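Local coordinates for protein paenibacillus xanthan lyase (Paenibacillus, PDB 6F2P) that is a xanthan lyase of polysaccharide lyase family 8, which probably cleaves glycosidic bonds of the bacterial polysaccharide xanthan by beta-elimination, at residues S638-E641 against Q647-K650; A482-F487 against G613-V618; V784-D787 against G793-L796; L877-K882 against S887-M892. All coordinates share one frame; numbering follows the deposited sequence.

Interaction 1: S638-E641 against Q647-K650; sequences SILE and QAVK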
loop_
_atom_site.group_PDB
_atom_site.type_symbol
_atom_site.label_atom_id
_atom_site.label_comp_id
_atom_site.label_asym_id
_atom_site.label_seq_id
_atom_site.Cartn_x
_atom_site.Cartn_y
_atom_site.Cartn_z
ATOM N N SER A 638 -19.549 -16.128 4.330
ATOM C CA SER A 638 -20.817 -15.525 3.941
ATOM C C SER A 638 -20.594 -14.168 3.310
ATOM O O SER A 638 -20.012 -13.275 3.914
ATOM C CB SER A 638 -21.754 -15.410 5.134
ATOM O OG SER A 638 -22.077 -16.704 5.598
ATOM N N ILE A 639 -21.046 -14.015 2.077
ATOM C CA ILE A 639 -20.862 -12.757 1.388
ATOM C C ILE A 639 -21.952 -11.816 1.867
ATOM O O ILE A 639 -23.136 -12.062 1.649
ATOM C CB ILE A 639 -20.862 -12.958 -0.140
ATOM C CG1 ILE A 639 -19.636 -13.788 -0.540
ATOM C CG2 ILE A 639 -20.849 -11.631 -0.863
ATOM C CD1 ILE A 639 -19.690 -14.343 -1.939
ATOM N N LEU A 640 -21.540 -10.760 2.560
ATOM C CA LEU A 640 -22.473 -9.832 3.178
ATOM C C LEU A 640 -23.011 -8.866 2.148
ATOM O O LEU A 640 -24.167 -8.441 2.226
ATOM C CB LEU A 640 -21.791 -9.059 4.310
ATOM C CG LEU A 640 -21.134 -9.936 5.381
ATOM C CD1 LEU A 640 -20.516 -9.091 6.477
ATOM C CD2 LEU A 640 -22.124 -10.933 5.966
ATOM N N GLU A 641 -22.155 -8.519 1.191
ATOM C CA GLU A 641 -22.506 -7.603 0.115
ATOM C C GLU A 641 -21.467 -7.717 -0.969
ATOM O O GLU A 641 -20.297 -7.959 -0.688
ATOM C CB GLU A 641 -22.540 -6.156 0.612
ATOM C CG GLU A 641 -22.929 -5.129 -0.448
ATOM C CD GLU A 641 -23.143 -3.746 0.136
ATOM O OE1 GLU A 641 -23.378 -2.793 -0.640
ATOM O OE2 GLU A 641 -23.075 -3.609 1.374
ATOM N N GLN A 647 -17.873 -4.302 -0.663
ATOM C CA GLN A 647 -17.734 -5.731 -0.880
ATOM C C GLN A 647 -17.279 -6.328 0.432
ATOM O O GLN A 647 -16.233 -5.957 0.963
ATOM C CB GLN A 647 -16.715 -6.023 -1.996
ATOM C CG GLN A 647 -17.164 -5.512 -3.355
ATOM C CD GLN A 647 -16.103 -5.633 -4.415
ATOM O OE1 GLN A 647 -15.085 -4.934 -4.378
ATOM N NE2 GLN A 647 -16.330 -6.520 -5.379
ATOM N N ALA A 648 -18.067 -7.241 0.973
ATOM C CA ALA A 648 -17.781 -7.736 2.308
ATOM C C ALA A 648 -18.009 -9.237 2.435
ATOM O O ALA A 648 -18.979 -9.787 1.897
ATOM C CB ALA A 648 -18.598 -6.974 3.336
ATOM N N VAL A 649 -17.085 -9.888 3.137
ATOM C CA VAL A 649 -17.131 -11.322 3.368
ATOM C C VAL A 649 -16.790 -11.616 4.827
ATOM O O VAL A 649 -15.873 -11.016 5.400
ATOM C CB VAL A 649 -16.139 -12.060 2.447
ATOM C CG1 VAL A 649 -16.098 -13.566 2.767
ATOM C CG2 VAL A 649 -16.491 -11.821 0.997
ATOM N N LYS A 650 -17.548 -12.525 5.428
ATOM C CA LYS A 650 -17.281 -12.981 6.786
ATOM C C LYS A 650 -16.983 -14.479 6.774
ATOM O O LYS A 650 -17.727 -15.258 6.194
ATOM C CB LYS A 650 -18.475 -12.678 7.703
ATOM C CG LYS A 650 -18.414 -13.368 9.075
ATOM C CD LYS A 650 -19.321 -12.690 10.098
ATOM C CE LYS A 650 -19.109 -13.258 11.513
ATOM N NZ LYS A 650 -19.811 -12.464 12.584
#
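Peptide carbonyls are the flat groups through which S638-E641 and Q647-K650 meet, and that of A648 is approached in an unusual way. L640 N sits above the carbonyl plane of A648, 39° out of it, and bonds to A648 O at 2.8 Å. The same oxygen has a second, weak bond from E641 N at 3.5 Å, so two successive N-H groups converge on one acceptor. The rest of the ladder is regular: S638 N bonds to K650 O at 2.7 Å, and the return bonds run from K650 N to S638 O (3.0 Å) and from A648 N to E641 O (2.9 Å).

On the face bearing I639 and V649 the two side chains lie side by side and point the same way, with I639 CG1 4.0 Å from V649 CG2. V649 CG1 stands anti to the backbone N (chi1 175°) and CG2 anti to the carbonyl carbon, and it is CG2 that lies against the isoleucine. Elsewhere, L640 CB packs 3.9 Å from A648 CB. L496 of strand 493-501 touches both I639 and V649, while V669 contacts L640 and A648.

Two residues, L640 and E641, thus stand opposite the single A648: a classic beta bulge, set in an antiparallel hairpin of the C-terminal beta-sandwich domain whose strand 637-642 is outermost in its sheet.

Interaction 2: A482-F487 against G613-V618; sequences AKKSWF and GSYSYV
K484 reaches Y615 with a side chain bent at both chi3 (62°) and chi4, which folds the ammonium back so that K484 NZ donates to Y615 OH at 2.9 Å. The two side chains cross at about a right angle, and K484 CG also comes within 3.3 Å of Y615 OH. T439 OG1 and G437 O take further bonds from the same nitrogen.

Next along the strand, S485 contributes its backbone: S485 O accepts from a water at 3.1 Å, and that water is hydrogen-bonded to Y615 OH at 2.6 Å, lying in plane at the edge of the phenol ring. The serine hydroxyl turns to other partners, Q647 and N660. At W486 this water lies above one indole face, toward the rim of the ring, while W486 NE1 donates to a second water (2.9 Å) that is bonded in turn to Y617 OH.

Were K484 shortened to an alanine, Y615 OH, T439 OG1 and G437 O would probably lose the donor they share, and a gap is likely to open beside the phenol.

Strand 493-501 runs between these two strands of the super-sandwich domain, so the long side chains and waters span what backbone bonds cannot. A buried ammonium gripped by three oxygens would be expected to polarise the phenol hydroxyl.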
loop_
_atom_site.group_PDB
_atom_site.type_symbol
_atom_site.label_atom_id
_atom_site.label_comp_id
_atom_site.label_asym_id
_atom_site.label_seq_id
_atom_site.Cartn_x
_atom_site.Cartn_y
_atom_site.Cartn_z
ATOM N N ALA A 482 -13.519 -1.932 -13.075
ATOM C CA ALA A 482 -14.093 -2.945 -12.199
ATOM C C ALA A 482 -13.638 -2.782 -10.759
ATOM O O ALA A 482 -12.574 -2.218 -10.492
ATOM C CB ALA A 482 -13.728 -4.319 -12.695
ATOM N N LYS A 483 -14.453 -3.282 -9.834
ATOM C CA LYS A 483 -14.056 -3.360 -8.433
ATOM C C LYS A 483 -13.857 -4.816 -8.018
ATOM O O LYS A 483 -14.809 -5.602 -7.910
ATOM C CB LYS A 483 -15.051 -2.632 -7.532
ATOM C CG LYS A 483 -14.923 -1.129 -7.635
ATOM C CD LYS A 483 -16.209 -0.404 -7.283
ATOM C CE LYS A 483 -16.015 1.099 -7.409
ATOM N NZ LYS A 483 -17.205 1.876 -6.975
ATOM N N LYS A 484 -12.592 -5.168 -7.813
ATOM C CA LYS A 484 -12.198 -6.534 -7.513
ATOM C C LYS A 484 -11.656 -6.589 -6.092
ATOM O O LYS A 484 -10.802 -5.776 -5.708
ATOM C CB LYS A 484 -11.129 -6.995 -8.507
ATOM C CG LYS A 484 -11.524 -6.799 -9.957
ATOM C CD LYS A 484 -10.322 -6.865 -10.906
ATOM C CE LYS A 484 -9.636 -8.233 -10.864
ATOM N NZ LYS A 484 -10.461 -9.325 -11.451
ATOM N N SER A 485 -12.155 -7.543 -5.311
ATOM C CA SER A 485 -11.735 -7.676 -3.924
ATOM C C SER A 485 -11.307 -9.102 -3.625
ATOM O O SER A 485 -11.843 -10.055 -4.181
ATOM C CB SER A 485 -12.859 -7.246 -2.976
ATOM O OG SER A 485 -13.124 -5.857 -3.090
ATOM N N TRP A 486 -10.329 -9.244 -2.745
ATOM C CA TRP A 486 -9.875 -10.565 -2.349
ATOM C C TRP A 486 -9.940 -10.696 -0.824
ATOM O O TRP A 486 -9.632 -9.749 -0.097
ATOM C CB TRP A 486 -8.468 -10.832 -2.887
ATOM C CG TRP A 486 -8.376 -10.784 -4.392
ATOM C CD1 TRP A 486 -8.507 -11.837 -5.263
ATOM C CD2 TRP A 486 -8.132 -9.626 -5.203
ATOM N NE1 TRP A 486 -8.361 -11.400 -6.562
ATOM C CE2 TRP A 486 -8.125 -10.050 -6.552
ATOM C CE3 TRP A 486 -7.916 -8.274 -4.920
ATOM C CZ2 TRP A 486 -7.909 -9.165 -7.616
ATOM C CZ3 TRP A 486 -7.709 -7.394 -5.980
ATOM C CH2 TRP A 486 -7.706 -7.847 -7.314
ATOM N N PHE A 487 -10.385 -11.857 -0.349
ATOM C CA PHE A 487 -10.595 -12.071 1.080
ATOM C C PHE A 487 -9.905 -13.356 1.456
ATOM O O PHE A 487 -10.335 -14.442 1.078
ATOM C CB PHE A 487 -12.089 -12.127 1.410
ATOM C CG PHE A 487 -12.846 -10.904 0.962
ATOM C CD1 PHE A 487 -13.216 -10.749 -0.368
ATOM C CD2 PHE A 487 -13.174 -9.901 1.869
ATOM C CE1 PHE A 487 -13.897 -9.621 -0.788
ATOM C CE2 PHE A 487 -13.861 -8.766 1.460
ATOM C CZ PHE A 487 -14.227 -8.627 0.127
ATOM N N GLY A 613 -21.539 -5.499 -14.350
ATOM C CA GLY A 613 -21.289 -6.925 -14.203
ATOM C C GLY A 613 -20.643 -7.264 -12.869
ATOM O O GLY A 613 -20.217 -6.377 -12.119
ATOM N N SER A 614 -20.571 -8.552 -12.560
ATOM C CA SER A 614 -20.054 -8.978 -11.269
ATOM C C SER A 614 -19.613 -10.427 -11.320
ATOM O O SER A 614 -19.948 -11.155 -12.252
ATOM C CB SER A 614 -21.123 -8.802 -10.178
ATOM O OG SER A 614 -22.124 -9.812 -10.223
ATOM N N TYR A 615 -18.856 -10.842 -10.314
ATOM C CA TYR A 615 -18.508 -12.243 -10.161
ATOM C C TYR A 615 -18.266 -12.515 -8.692
ATOM O O TYR A 615 -18.054 -11.590 -7.902
ATOM C CB TYR A 615 -17.261 -12.612 -10.984
ATOM C CG TYR A 615 -15.990 -11.883 -10.575
ATOM C CD1 TYR A 615 -15.263 -12.280 -9.456
ATOM C CD2 TYR A 615 -15.510 -10.806 -11.321
ATOM C CE1 TYR A 615 -14.119 -11.614 -9.074
ATOM C CE2 TYR A 615 -14.354 -10.136 -10.951
ATOM C CZ TYR A 615 -13.665 -10.543 -9.823
ATOM O OH TYR A 615 -12.518 -9.884 -9.438
ATOM N N SER A 616 -18.295 -13.792 -8.340
ATOM C CA SER A 616 -17.841 -14.239 -7.039
ATOM C C SER A 616 -17.404 -15.684 -7.172
ATOM O O SER A 616 -18.039 -16.466 -7.878
ATOM C CB SER A 616 -18.948 -14.109 -5.994
ATOM O OG SER A 616 -20.015 -14.993 -6.271
ATOM N N TYR A 617 -16.296 -16.023 -6.523
ATOM C CA TYR A 617 -15.837 -17.406 -6.436
ATOM C C TYR A 617 -14.906 -17.542 -5.243
ATOM O O TYR A 617 -14.423 -16.536 -4.708
ATOM C CB TYR A 617 -15.148 -17.863 -7.732
ATOM C CG TYR A 617 -13.898 -17.093 -8.118
ATOM C CD1 TYR A 617 -13.987 -15.878 -8.782
ATOM C CD2 TYR A 617 -12.629 -17.601 -7.851
ATOM C CE1 TYR A 617 -12.848 -15.172 -9.149
ATOM C CE2 TYR A 617 -11.482 -16.905 -8.219
ATOM C CZ TYR A 617 -11.602 -15.689 -8.864
ATOM O OH TYR A 617 -10.479 -14.981 -9.229
ATOM N N VAL A 618 -14.661 -18.782 -4.831
ATOM C CA VAL A 618 -13.863 -19.053 -3.646
ATOM C C VAL A 618 -12.807 -20.076 -3.990
ATOM O O VAL A 618 -13.135 -21.172 -4.439
ATOM C CB VAL A 618 -14.721 -19.659 -2.516
ATOM C CG1 VAL A 618 -13.842 -20.087 -1.363
ATOM C CG2 VAL A 618 -15.792 -18.682 -2.058
HETATM O O HOH W 1 -11.470 -10.592 -7.198
HETATM O O HOH W 2 -9.691 -12.437 -8.934
#

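Interaction 3: V784-D787 against G793-L796; sequences VYND and GKKL. With CA (calcium ion), chain C.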
loop_
_atom_site.group_PDB
_atom_site.type_symbol
_atom_site.label_atom_id
_atom_site.label_comp_id
_atom_site.label_asym_id
_atom_site.label_seq_id
_atom_site.Cartn_x
_atom_site.Cartn_y
_atom_site.Cartn_z
ATOM N N VAL A 784 5.085 28.795 6.625
ATOM C CA VAL A 784 4.745 29.230 7.976
ATOM C C VAL A 784 5.761 30.249 8.492
ATOM O O VAL A 784 6.968 30.018 8.434
ATOM C CB VAL A 784 4.697 28.037 8.953
ATOM C CG1 VAL A 784 4.506 28.517 10.375
ATOM C CG2 VAL A 784 3.598 27.066 8.559
ATOM N N TYR A 785 5.272 31.380 8.989
ATOM C CA TYR A 785 6.134 32.370 9.621
ATOM C C TYR A 785 5.795 32.510 11.101
ATOM O O TYR A 785 4.652 32.293 11.508
ATOM C CB TYR A 785 5.976 33.720 8.937
ATOM C CG TYR A 785 6.333 33.713 7.473
ATOM C CD1 TYR A 785 7.659 33.733 7.065
ATOM C CD2 TYR A 785 5.344 33.701 6.496
ATOM C CE1 TYR A 785 7.997 33.731 5.717
ATOM C CE2 TYR A 785 5.668 33.706 5.149
ATOM C CZ TYR A 785 6.999 33.718 4.766
ATOM O OH TYR A 785 7.333 33.715 3.427
ATOM N N ASN A 786 6.785 32.867 11.909
ATOM C CA ASN A 786 6.531 33.125 13.322
ATOM C C ASN A 786 6.070 34.559 13.563
ATOM O O ASN A 786 6.451 35.482 12.829
ATOM C CB ASN A 786 7.760 32.800 14.165
ATOM C CG ASN A 786 8.177 31.353 14.039
ATOM O OD1 ASN A 786 7.334 30.457 13.963
ATOM N ND2 ASN A 786 9.485 31.114 14.001
ATOM N N ASP A 787 5.247 34.729 14.593
ATOM C CA ASP A 787 4.609 36.006 14.883
ATOM C C ASP A 787 3.932 35.915 16.246
ATOM O O ASP A 787 2.968 35.169 16.418
ATOM C CB ASP A 787 3.582 36.338 13.793
ATOM C CG ASP A 787 3.034 37.759 13.901
ATOM O OD1 ASP A 787 2.990 38.311 15.021
ATOM O OD2 ASP A 787 2.635 38.324 12.855
ATOM N N GLY A 793 1.329 31.485 17.836
ATOM C CA GLY A 793 2.611 32.099 17.538
ATOM C C GLY A 793 3.063 31.860 16.112
ATOM O O GLY A 793 4.214 32.125 15.770
ATOM N N LYS A 794 2.159 31.356 15.278
ATOM C CA LYS A 794 2.488 31.073 13.886
ATOM C C LYS A 794 1.355 31.465 12.952
ATOM O O LYS A 794 0.182 31.345 13.292
ATOM C CB LYS A 794 2.825 29.591 13.700
ATOM C CG LYS A 794 4.066 29.121 14.451
ATOM C CD LYS A 794 4.303 27.634 14.246
ATOM C CE LYS A 794 5.587 27.186 14.928
ATOM N NZ LYS A 794 6.775 27.902 14.381
ATOM N N LYS A 795 1.716 31.940 11.768
ATOM C CA LYS A 795 0.734 32.226 10.734
ATOM C C LYS A 795 1.150 31.519 9.437
ATOM O O LYS A 795 2.317 31.162 9.266
ATOM C CB LYS A 795 0.608 33.736 10.526
ATOM C CG LYS A 795 1.901 34.398 10.093
ATOM C CD LYS A 795 1.856 35.913 10.223
ATOM C CE LYS A 795 3.174 36.523 9.760
ATOM N NZ LYS A 795 3.411 37.865 10.342
ATOM N N LEU A 796 0.197 31.303 8.535
ATOM C CA LEU A 796 0.487 30.638 7.267
ATOM C C LEU A 796 0.441 31.630 6.116
ATOM O O LEU A 796 -0.618 32.182 5.801
ATOM C CB LEU A 796 -0.490 29.486 7.004
ATOM C CG LEU A 796 -0.106 28.603 5.812
ATOM C CD1 LEU A 796 1.260 28.002 6.052
ATOM C CD2 LEU A 796 -1.132 27.516 5.540
HETATM CA CA CA C . -1.822 30.159 13.998
#
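D787 and K795 form a salt bridge, D787 OD2 to K795 NZ at 2.7 Å, at the turn end of a beta hairpin made by strands 783-786 and 794-798. The lysine reaches it with CG between its backbone N and carbonyl carbon (chi1 60°) and an extended chain beyond, meeting the carboxylate oxygen on its anti side; D787 OD1 is taken by N789 N. On the other face of the hairpin, K794 NZ donates to N786 OD1 at 2.6 Å in the carbonyl plane of the amide, the two side chains lying alongside each other.

The backbone of K794 has a separate task. K794 O binds a calcium ion at 2.4 Å. S791 of the same turn shares the site with E769, E771 and D894, so the metal ties the hairpin to the chain around E769-E771 and to strand 891-900.

Y785 and K795 are a hydrogen-bonded antiparallel pair, linked by Y785 N to K795 O and by K795 N to Y785 O, both 3.0 Å. Closer to the turn, D787 N bonds to G793 O at 3.0 Å. G793 itself has a positive phi (73°), which favours glycine.

Farther from the turn, V784 CG1 packs against K794 CB, and V784 CG2 meets L796 CD1 at 3.6 Å.

Interaction 4: L877-K882 against S887-M892; sequences LKTTGK and SGYKLM
A chi1 of 69° sets K882 CG in the cleft flanked by its own N and C, and from there the chain runs across the ring of Y889, whose CG is anti to the carbonyl carbon (chi1 -60°). The lysine chain and the tyrosine cross at about a right angle. K882 CD lies over one ring face in a CH-pi contact, 3.7 Å from the Y889 ring centroid and 20° off the ring normal. Bends at chi3 and chi4 then carry the chain past the ring: K882 CE comes within 3.4 Å of G888 O, and the ammonium bonds to S886 O, just ahead of the second segment.

Two further groups meet the same ring. G881 O sits at its edge, near the plane and 3.2 Å from Y889 CD2, while T879 CG2 approaches obliquely to 3.5 Å from Y889 CD2. The threonine hydroxyl is bonded elsewhere, to N800. With an alanine at Y889 the methylenes of K882 lose their aromatic face and would probably turn more freely, and a gap is likely to open beside T879 CG2.

Deeper in, L877 CD1 and L891 CD2 make an apolar contact at 4.3 Å. Strand 871-882 runs between 806-813 and 832-838 in one sheet, whereas 891-900 belongs to another; F798 of strand 794-798 touches both leucines, L836 backs L877, and Y834 backs L891, so the contact joins the two sheets at their apolar interface.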
loop_
_atom_site.group_PDB
_atom_site.type_symbol
_atom_site.label_atom_id
_atom_site.label_comp_id
_atom_site.label_asym_id
_atom_site.label_seq_id
_atom_site.Cartn_x
_atom_site.Cartn_y
_atom_site.Cartn_z
ATOM N N LEU A 877 -9.534 28.013 0.209
ATOM C CA LEU A 877 -9.471 29.463 0.056
ATOM C C LEU A 877 -8.868 29.825 -1.306
ATOM O O LEU A 877 -7.687 29.567 -1.572
ATOM C CB LEU A 877 -8.669 30.099 1.192
ATOM C CG LEU A 877 -9.330 30.227 2.572
ATOM C CD1 LEU A 877 -8.315 30.699 3.577
ATOM C CD2 LEU A 877 -10.525 31.178 2.543
ATOM N N LYS A 878 -9.699 30.422 -2.158
ATOM C CA LYS A 878 -9.339 30.685 -3.535
ATOM C C LYS A 878 -9.125 32.170 -3.793
ATOM O O LYS A 878 -9.989 32.996 -3.481
ATOM C CB LYS A 878 -10.430 30.161 -4.466
ATOM C CG LYS A 878 -10.157 30.425 -5.943
ATOM C CD LYS A 878 -11.320 29.986 -6.824
ATOM C CE LYS A 878 -12.566 30.825 -6.566
ATOM N NZ LYS A 878 -13.684 30.453 -7.478
ATOM N N THR A 879 -7.973 32.504 -4.374
ATOM C CA THR A 879 -7.695 33.869 -4.791
ATOM C C THR A 879 -8.664 34.270 -5.905
ATOM O O THR A 879 -8.772 33.578 -6.915
ATOM C CB THR A 879 -6.249 34.012 -5.293
ATOM O OG1 THR A 879 -5.340 33.642 -4.249
ATOM C CG2 THR A 879 -5.967 35.444 -5.715
ATOM N N THR A 880 -9.383 35.372 -5.711
ATOM C CA THR A 880 -10.368 35.812 -6.695
ATOM C C THR A 880 -10.030 37.191 -7.244
ATOM O O THR A 880 -10.677 37.663 -8.180
ATOM C CB THR A 880 -11.804 35.849 -6.119
ATOM O OG1 THR A 880 -11.840 36.681 -4.955
ATOM C CG2 THR A 880 -12.276 34.458 -5.751
ATOM N N GLY A 881 -9.014 37.829 -6.667
ATOM C CA GLY A 881 -8.622 39.164 -7.080
ATOM C C GLY A 881 -7.709 39.831 -6.072
ATOM O O GLY A 881 -7.094 39.157 -5.250
ATOM N N LYS A 882 -7.613 41.156 -6.129
ATOM C CA LYS A 882 -6.744 41.890 -5.209
ATOM C C LYS A 882 -7.097 43.369 -5.101
ATOM O O LYS A 882 -7.540 43.998 -6.062
ATOM C CB LYS A 882 -5.257 41.727 -5.580
ATOM C CG LYS A 882 -4.835 42.420 -6.871
ATOM C CD LYS A 882 -3.340 42.225 -7.184
ATOM C CE LYS A 882 -2.443 43.117 -6.322
ATOM N NZ LYS A 882 -2.713 44.578 -6.495
ATOM N N SER A 887 0.351 44.422 -2.605
ATOM C CA SER A 887 1.558 43.991 -3.318
ATOM C C SER A 887 1.223 42.930 -4.356
ATOM O O SER A 887 1.815 42.886 -5.439
ATOM C CB SER A 887 2.573 43.380 -2.344
ATOM O OG SER A 887 3.030 44.303 -1.375
ATOM N N GLY A 888 0.282 42.058 -4.001
ATOM C CA GLY A 888 -0.091 40.938 -4.841
ATOM C C GLY A 888 -1.299 40.199 -4.304
ATOM O O GLY A 888 -2.239 40.808 -3.791
ATOM N N TYR A 889 -1.265 38.877 -4.403
ATOM C CA TYR A 889 -2.434 38.065 -4.102
ATOM C C TYR A 889 -2.249 37.181 -2.872
ATOM O O TYR A 889 -3.071 36.300 -2.608
ATOM C CB TYR A 889 -2.776 37.181 -5.300
ATOM C CG TYR A 889 -3.104 37.927 -6.575
ATOM C CD1 TYR A 889 -2.121 38.194 -7.525
ATOM C CD2 TYR A 889 -4.401 38.346 -6.843
ATOM C CE1 TYR A 889 -2.422 38.862 -8.710
ATOM C CE2 TYR A 889 -4.714 39.017 -8.021
ATOM C CZ TYR A 889 -3.722 39.274 -8.949
ATOM O OH TYR A 889 -4.043 39.943 -10.109
ATOM N N LYS A 890 -1.181 37.411 -2.117
ATOM C CA LYS A 890 -0.870 36.547 -0.979
ATOM C C LYS A 890 -1.815 36.728 0.208
ATOM O O LYS A 890 -2.836 37.417 0.117
ATOM C CB LYS A 890 0.590 36.711 -0.557
ATOM C CG LYS A 890 1.567 36.325 -1.659
ATOM C CD LYS A 890 3.014 36.394 -1.196
ATOM C CE LYS A 890 3.952 35.992 -2.325
ATOM N NZ LYS A 890 5.351 35.852 -1.847
ATOM N N LEU A 891 -1.471 36.093 1.321
ATOM C CA LEU A 891 -2.338 36.109 2.487
ATOM C C LEU A 891 -1.593 35.559 3.689
ATOM O O LEU A 891 -0.772 34.646 3.557
ATOM C CB LEU A 891 -3.582 35.265 2.211
ATOM C CG LEU A 891 -4.658 35.111 3.286
ATOM C CD1 LEU A 891 -5.371 36.434 3.547
ATOM C CD2 LEU A 891 -5.654 34.041 2.866
ATOM N N MET A 892 -1.868 36.129 4.857
ATOM C CA MET A 892 -1.321 35.619 6.106
ATOM C C MET A 892 -2.437 34.999 6.949
ATOM O O MET A 892 -3.065 35.681 7.765
ATOM C CB MET A 892 -0.624 36.737 6.890
ATOM C CG MET A 892 0.724 37.158 6.327
ATOM S SD MET A 892 1.990 35.885 6.525
ATOM C CE MET A 892 3.113 36.348 5.209
#

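How the interactions relate
Interaction 2 is the buried contact of the set; interactions 1 and 4 are partly buried, and interaction 3 lies at the surface. Chemistry follows place: lysine, phenol and water link second-neighbour strands in interaction 2, and ring and methylene packing makes interaction 4. Both hairpins have backbone ladders, to which interaction 1 adds a bulge and apolar contacts, interaction 3 a salt bridge, a lysine-amide bond and a calcium ligand. Interactions 1 and 2 touch, although one belongs to the C-terminal beta-sandwich region and the other to the super-sandwich region: Q647 OE1 is probably hydrogen-bonded to S485 OG. Interactions 3 and 4 both reach one sheet, through neighbouring strands 794-798 and 891-900, while 877-882 belongs to the facing sheet.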